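Side-chain contact in short chain alcohol dehydrogenase-related dehydrogenase (Sinorhizobium meliloti, PDB 3TPC), which probably acts as an oxidoreductase of the short-chain dehydrogenase/reductase family, built on a Rossmann-type fold: residues G20-V23 and T24-L27. Numbering follows the deposited sequence.
Sequences GAAV and TRML
Thr-24 N to Gly-20 O, Arg-25 N to Ala-21 O, Met-26 N to Ala-22 O and Leu-27 N to Val-23 O are four successive i to i+4 hydrogen bonds, whose N-H...O angles of 157° to 171° establish regular alpha-helix. The turns belong to helix 18-29, the crossover helix that joins strands 9-12 and 33-38 in the first beta-alpha-beta unit of the Rossmann fold. The carbonyl of Gly-20 carries a second bond: Thr-24 OG1 donates to Gly-20 O at 2.7 Å, from above the carbonyl plane and on the opposite face from Thr-24 N. A chi1 of -56° sets OG1 beside its own backbone N, turned back along the helix toward this oxygen, and the hydroxyl of this buried residue finds its acceptor one turn back. Beyond the helix, Thr-24 also touches Val-12 and Val-34 of the two flanking strands. A valine in its place would probably bury a methyl group against the Gly-20 carbonyl and leave that oxygen with the backbone N-H as its sole donor from this turn.

Val-23 and Leu-27 run side by side in the same direction, with Val-23 CG1 lying 3.8 Å from Leu-27 CD1. Both continue onto the sheet, where each meets Val-12, while Val-23 also reaches Val-232 of helix 225-237. Met-26, a selenomethionine, packs against Ala-229 and Lys-233 of that same helix. Arg-25 instead curls back along the exposed surface: its chain bends at chi3, laying one guanidinium face over the preceding turn. Ala-21 O sits 4.1 Å above the centre of that group, and Arg-25 NH1 comes within 3.5 Å of Ala-22 CB.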
loop_
_atom_site.group_PDB
_atom_site.type_symbol
_atom_site.label_atom_id
_atom_site.label_comp_id
_atom_site.label_asym_id
_atom_site.label_seq_id
_atom_site.Cartn_x
_atom_site.Cartn_y
_atom_site.Cartn_z
ATOM N N GLY D 20 11.829 16.590 16.708
ATOM C CA GLY D 20 11.136 16.944 17.931
ATOM C C GLY D 20 11.420 18.392 18.324
ATOM O O GLY D 20 10.518 19.106 18.798
ATOM N N ALA D 21 12.660 18.842 18.111
ATOM C CA ALA D 21 13.030 20.209 18.425
ATOM C C ALA D 21 12.149 21.155 17.602
ATOM O O ALA D 21 11.549 22.069 18.145
ATOM C CB ALA D 21 14.527 20.462 18.124
ATOM N N ALA D 22 12.029 20.925 16.302
ATOM C CA ALA D 22 11.334 21.900 15.532
ATOM C C ALA D 22 9.842 21.900 15.862
ATOM O O ALA D 22 9.190 22.933 15.780
ATOM C CB ALA D 22 11.600 21.707 14.073
ATOM N N VAL D 23 9.318 20.752 16.287
ATOM C CA VAL D 23 7.909 20.624 16.668
ATOM C C VAL D 23 7.629 21.439 17.937
ATOM O O VAL D 23 6.608 22.154 18.036
ATOM C CB VAL D 23 7.487 19.131 16.834
ATOM C CG1 VAL D 23 6.215 19.011 17.597
ATOM C CG2 VAL D 23 7.299 18.484 15.469
ATOM N N THR D 24 8.555 21.317 18.889
ATOM C CA THR D 24 8.480 22.031 20.140
ATOM C C THR D 24 8.531 23.554 19.834
ATOM O O THR D 24 7.698 24.332 20.303
ATOM C CB THR D 24 9.607 21.544 21.009
ATOM O OG1 THR D 24 9.477 20.130 21.120
ATOM C CG2 THR D 24 9.556 22.134 22.386
ATOM N N ARG D 25 9.436 23.948 18.966
ATOM C CA ARG D 25 9.467 25.319 18.539
ATOM C C ARG D 25 8.135 25.813 17.971
ATOM O O ARG D 25 7.617 26.836 18.472
ATOM C CB ARG D 25 10.580 25.544 17.544
ATOM C CG ARG D 25 11.598 26.494 18.042
ATOM C CD ARG D 25 12.582 26.845 16.925
ATOM N NE ARG D 25 13.551 25.754 16.769
ATOM C CZ ARG D 25 13.557 24.863 15.771
ATOM N NH1 ARG D 25 12.649 24.927 14.785
ATOM N NH2 ARG D 25 14.489 23.909 15.767
HETATM N N MSE D 26 7.580 25.112 16.964
HETATM C CA MSE D 26 6.296 25.545 16.371
HETATM C C MSE D 26 5.149 25.553 17.348
HETATM O O MSE D 26 4.328 26.441 17.286
HETATM C CB MSE D 26 5.955 24.912 14.997
HETATM C CG MSE D 26 5.100 23.724 15.012
HETATM SE SE MSE D 26 3.255 23.962 15.500
HETATM C CE MSE D 26 3.040 22.125 16.032
ATOM N N LEU D 27 5.133 24.646 18.304
ATOM C CA LEU D 27 4.099 24.698 19.320
ATOM C C LEU D 27 4.273 25.906 20.250
ATOM O O LEU D 27 3.304 26.584 20.543
ATOM C CB LEU D 27 3.979 23.367 20.098
ATOM C CG LEU D 27 3.492 22.156 19.261
ATOM C CD1 LEU D 27 3.788 20.836 19.907
ATOM C CD2 LEU D 27 2.008 22.219 18.924
#